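D-isomer specific 2-hydroxyacid dehydrogenase NAD-binding (Xanthobacter autotrophicus, PDB 4XA8) binds NADPH and probably acts as a nicotinamide-dependent oxidoreductase of the family that interconverts D-2-hydroxyacids and 2-oxoacids. Local coordinates at residues H62-F65 with A66-N70; H138-T141 with A142-R146. All blocks are in the same frame, centred on the assembly; numbering follows the deposited sequence.

Contact 1. Residues H62-F65 with A66-N70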
loop_
_atom_site.group_PDB
_atom_site.type_symbol
_atom_site.label_atom_id
_atom_site.label_comp_id
_atom_site.label_asym_id
_atom_site.label_seq_id
_atom_site.Cartn_x
_atom_site.Cartn_y
_atom_site.Cartn_z
ATOM N N HIS A 62 -32.871 3.286 15.872
ATOM C CA HIS A 62 -33.823 4.364 16.214
ATOM C C HIS A 62 -34.482 4.013 17.562
ATOM O O HIS A 62 -34.918 2.880 17.771
ATOM C CB HIS A 62 -34.878 4.517 15.098
ATOM N N GLY A 63 -34.496 4.956 18.502
ATOM C CA GLY A 63 -35.116 4.711 19.807
ATOM C C GLY A 63 -34.235 3.992 20.822
ATOM O O GLY A 63 -34.664 3.747 21.933
ATOM N N PHE A 64 -32.978 3.689 20.471
ATOM C CA PHE A 64 -32.111 2.926 21.371
ATOM C C PHE A 64 -31.914 3.613 22.738
ATOM O O PHE A 64 -32.004 2.973 23.802
ATOM C CB PHE A 64 -30.764 2.688 20.696
ATOM C CG PHE A 64 -29.771 1.945 21.535
ATOM C CD1 PHE A 64 -29.869 0.567 21.720
ATOM C CD2 PHE A 64 -28.698 2.613 22.106
ATOM C CE1 PHE A 64 -28.902 -0.111 22.461
ATOM C CE2 PHE A 64 -27.741 1.929 22.840
ATOM C CZ PHE A 64 -27.837 0.567 23.004
ATOM N N PHE A 65 -31.674 4.911 22.734
ATOM C CA PHE A 65 -31.332 5.559 23.998
ATOM C C PHE A 65 -32.519 5.656 24.931
ATOM O O PHE A 65 -32.316 5.850 26.131
ATOM C CB PHE A 65 -30.771 6.966 23.789
ATOM C CG PHE A 65 -29.459 6.990 23.078
ATOM C CD1 PHE A 65 -28.324 6.457 23.676
ATOM C CD2 PHE A 65 -29.353 7.567 21.815
ATOM C CE1 PHE A 65 -27.106 6.474 23.026
ATOM C CE2 PHE A 65 -28.131 7.582 21.158
ATOM C CZ PHE A 65 -27.013 7.044 21.769
ATOM N N ALA A 66 -33.737 5.495 24.403
ATOM C CA ALA A 66 -34.924 5.608 25.236
ATOM C C ALA A 66 -35.026 4.430 26.168
ATOM O O ALA A 66 -35.822 4.456 27.109
ATOM C CB ALA A 66 -36.186 5.711 24.405
ATOM N N ARG A 67 -34.259 3.396 25.907
ATOM C CA ARG A 67 -34.222 2.239 26.786
ATOM C C ARG A 67 -33.602 2.536 28.152
ATOM O O ARG A 67 -33.737 1.731 29.064
ATOM C CB ARG A 67 -33.365 1.120 26.168
ATOM C CG ARG A 67 -33.916 0.398 24.943
ATOM C CD ARG A 67 -32.742 -0.414 24.386
ATOM N NE ARG A 67 -33.052 -1.279 23.251
ATOM C CZ ARG A 67 -33.522 -2.520 23.339
ATOM N NH1 ARG A 67 -33.786 -3.063 24.517
ATOM N NH2 ARG A 67 -33.765 -3.211 22.231
ATOM N N PHE A 68 -32.845 3.638 28.268
ATOM C CA PHE A 68 -31.915 3.828 29.388
ATOM C C PHE A 68 -32.192 5.170 30.027
ATOM O O PHE A 68 -31.516 6.153 29.712
ATOM C CB PHE A 68 -30.460 3.754 28.850
ATOM C CG PHE A 68 -30.204 2.543 27.987
ATOM C CD1 PHE A 68 -30.269 1.276 28.532
ATOM C CD2 PHE A 68 -29.908 2.674 26.629
ATOM C CE1 PHE A 68 -30.053 0.155 27.750
ATOM C CE2 PHE A 68 -29.708 1.561 25.847
ATOM C CZ PHE A 68 -29.769 0.296 26.403
ATOM N N PRO A 69 -33.227 5.244 30.908
ATOM C CA PRO A 69 -33.609 6.544 31.462
ATOM C C PRO A 69 -32.514 7.237 32.302
ATOM O O PRO A 69 -32.467 8.456 32.317
ATOM C CB PRO A 69 -34.876 6.232 32.293
ATOM C CG PRO A 69 -34.837 4.785 32.584
ATOM C CD PRO A 69 -33.954 4.124 31.528
ATOM N N ASN A 70 -31.616 6.470 32.931
ATOM C CA ASN A 70 -30.566 7.004 33.823
ATOM C C ASN A 70 -29.185 7.205 33.154
ATOM O O ASN A 70 -28.161 7.406 33.836
ATOM C CB ASN A 70 -30.425 6.058 35.020
ATOM C CG ASN A 70 -31.708 5.909 35.785
ATOM O OD1 ASN A 70 -32.438 6.880 35.959
ATOM N ND2 ASN A 70 -32.004 4.696 36.250
#
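Phe64 and Phe68 meet as a T-shaped pair: the edge of the Phe68 ring comes in over one face of Phe64, with the planes 70° apart and the centroids separated by 5.1 Å. CE2 of Phe68 does most of the touching, lying off-centre above the Phe64 ring and 3.5 Å from Phe64 CZ. What brings the Phe64 ring here is its first torsion (chi1 178°), which sets CG anti to the backbone N and turns the ring face to the edge of Phe68, four residues on. Both aromatics are buried against Val11 of strand 9-13, and Phe65 continues the apolar layer on Ala55 and Val57 of strand 52-57.

The arginine contact is largely aliphatic. Arg67 CB packs over the centre of the Phe68 ring, while the same carbon lies 3.3 Å from Phe64 O; the extended chain then crosses Phe64 at about a right angle, with NE 4.0 Å from Phe64 CD1. At the far end NH2 is held by the carbonyl of Asp42.

Backbone bonds wind the segment. Ala66 N reaches Gly63 O at 3.2 Å, Arg67 N reaches Phe64 O at 3.1 Å, and Phe68 N bonds to Phe65 O in the same way, each acceptor being three residues back. Gly63 has a positive phi, where a beta carbon would run into the preceding carbonyl oxygen.

Successive i+3 to i bonds are the signature of a 3-10 turn, here in the connection between strands 52-57 and 73-76 of a flavodoxin-like parallel sheet with strand order 2-1-3-4-5.

Contact 2. Residues H138-T141 with A142-R146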
loop_
_atom_site.group_PDB
_atom_site.type_symbol
_atom_site.label_atom_id
_atom_site.label_comp_id
_atom_site.label_asym_id
_atom_site.label_seq_id
_atom_site.Cartn_x
_atom_site.Cartn_y
_atom_site.Cartn_z
ATOM N N HIS A 138 3.461 0.010 -18.978
ATOM C CA HIS A 138 4.400 1.055 -19.310
ATOM C C HIS A 138 4.800 1.719 -17.984
ATOM O O HIS A 138 3.941 2.081 -17.189
ATOM C CB HIS A 138 3.745 1.988 -20.336
ATOM C CG HIS A 138 3.266 1.255 -21.568
ATOM N ND1 HIS A 138 4.131 0.722 -22.505
ATOM C CD2 HIS A 138 2.018 0.926 -21.992
ATOM C CE1 HIS A 138 3.445 0.125 -23.462
ATOM N NE2 HIS A 138 2.160 0.227 -23.172
ATOM N N PRO A 139 6.108 1.807 -17.698
ATOM C CA PRO A 139 6.589 2.382 -16.458
ATOM C C PRO A 139 6.355 3.902 -16.454
ATOM O O PRO A 139 6.439 4.513 -17.506
ATOM C CB PRO A 139 8.100 2.046 -16.502
ATOM C CG PRO A 139 8.201 0.912 -17.413
ATOM C CD PRO A 139 7.221 1.233 -18.475
ATOM N N ARG A 140 5.984 4.455 -15.314
ATOM C CA ARG A 140 5.781 5.914 -15.115
ATOM C C ARG A 140 6.486 6.313 -13.826
ATOM O O ARG A 140 6.501 5.538 -12.907
ATOM C CB ARG A 140 4.275 6.225 -14.954
ATOM C CG ARG A 140 3.372 5.291 -15.751
ATOM C CD ARG A 140 1.906 5.418 -15.380
ATOM N NE ARG A 140 1.441 6.760 -15.632
ATOM C CZ ARG A 140 0.326 7.275 -15.127
ATOM N NH1 ARG A 140 -0.018 8.526 -15.421
ATOM N NH2 ARG A 140 -0.435 6.546 -14.325
ATOM N N THR A 141 7.030 7.523 -13.734
ATOM C CA THR A 141 7.525 8.056 -12.460
ATOM C C THR A 141 6.350 8.521 -11.586
ATOM O O THR A 141 5.282 8.881 -12.093
ATOM C CB THR A 141 8.449 9.273 -12.680
ATOM O OG1 THR A 141 7.713 10.324 -13.324
ATOM C CG2 THR A 141 9.646 8.925 -13.530
ATOM N N ALA A 142 6.556 8.553 -10.283
ATOM C CA ALA A 142 5.590 9.151 -9.365
ATOM C C ALA A 142 5.189 10.594 -9.764
ATOM O O ALA A 142 4.036 10.990 -9.647
ATOM C CB ALA A 142 6.202 9.177 -7.986
ATOM N N ALA A 143 6.167 11.365 -10.230
ATOM C CA ALA A 143 5.966 12.765 -10.588
ATOM C C ALA A 143 4.969 12.958 -11.742
ATOM O O ALA A 143 4.343 14.008 -11.837
ATOM C CB ALA A 143 7.305 13.420 -10.906
ATOM N N GLU A 144 4.791 11.953 -12.599
ATOM C CA GLU A 144 3.803 12.051 -13.638
ATOM C C GLU A 144 2.378 11.715 -13.156
ATOM O O GLU A 144 1.424 11.923 -13.879
ATOM C CB GLU A 144 4.230 11.295 -14.922
ATOM C CG GLU A 144 4.124 9.801 -14.943
ATOM C CD GLU A 144 4.856 9.194 -16.155
ATOM O OE1 GLU A 144 6.101 9.023 -16.161
ATOM O OE2 GLU A 144 4.138 8.861 -17.099
ATOM N N ILE A 145 2.227 11.261 -11.917
ATOM C CA ILE A 145 0.913 10.863 -11.405
ATOM C C ILE A 145 0.299 11.918 -10.481
ATOM O O ILE A 145 0.804 12.227 -9.382
ATOM C CB ILE A 145 0.980 9.499 -10.707
ATOM C CG1 ILE A 145 1.566 8.457 -11.675
ATOM C CG2 ILE A 145 -0.422 9.059 -10.237
ATOM C CD1 ILE A 145 1.750 7.081 -11.052
ATOM N N ARG A 146 -0.805 12.462 -10.931
ATOM C CA ARG A 146 -1.476 13.536 -10.215
ATOM C C ARG A 146 -2.476 12.962 -9.236
ATOM O O ARG A 146 -3.408 12.259 -9.646
ATOM C CB ARG A 146 -2.187 14.451 -11.202
ATOM C CG ARG A 146 -1.240 15.079 -12.195
ATOM C CD ARG A 146 -2.009 15.741 -13.319
ATOM N NE ARG A 146 -1.962 17.200 -13.216
ATOM C CZ ARG A 146 -2.656 18.043 -13.991
ATOM N NH1 ARG A 146 -3.473 17.593 -14.941
ATOM N NH2 ARG A 146 -2.515 19.351 -13.822
#
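The guanidinium of Arg140 has Ile145 CG1 over the centre of one face, 3.8 Å from NH2, and Glu144 OE2 at its edge, near its plane. The carboxylate of Glu144 stands almost perpendicular to it, the planes 87° apart, and OE2 lies 3.7 Å from Arg140 NE, a long salt bridge. Closer packing comes from the stem of the arginine, whose CB sits 3.3 Å from Glu144 CD. A bend at chi3 carries the guanidinium round to Ile145, and its NH1 finds a stronger mate in Glu200.

The other carboxylate oxygen turns to the backbone. Thr141 N donates to Glu144 OE1 at 3.0 Å, reaching it from above the carboxylate plane, 48° out of it. In return Glu144 N bonds weakly to Thr141 OG1 at 3.4 Å. These two side-chain bonds between residues i and i+3 make a capping box, its hydroxyl half the weaker one, at the start of the 3-10 turn 142-144, which leads from the loop after helix 122-130 into strand 146-150 of the Rossmann-type domain. The turn's own backbone bond runs from Glu144 N to Thr141 O at 3.2 Å. With chi1 at 77°, Glu144 CG is tucked between its own backbone N and carbonyl carbon, folding the side chain back over the turn to Thr141.

Replacing Glu144 by an alanine would probably leave Thr141 N without its capping acceptor and Arg291 of the second subunit without its carboxylate mate. That arginine forms a salt bridge with Glu144 OE1 and a weak hydrogen bond with Thr141 OG1. Next to it, Thr292 of the second subunit packs on Thr141, while Ala142 and Ile145 both pack on Phe168 of the same chain.

Contacts 1 and 2 lie on opposite sides of the chain's centre, their centres 54 Å apart and their nearest atoms about 40 Å apart. Each is a short 3-10 turn that delivers the chain into a parallel sheet, but the sheets differ: 62-70 precedes strand 73-76 of the five-stranded one, 138-146 precedes strand 146-150 of the seven-stranded one. Neither lies at the NADPH site. Some of its residues lie at or just after strands of both sheets, though: Arg97 ends strand 95-97, beyond contact 1, and Leu152, Asp154, Leu155 and Gly156 follow shortly after the strand that contact 2 enters. Contact 2 also meets the second subunit, whereas no other chain of the assembly touches contact 1.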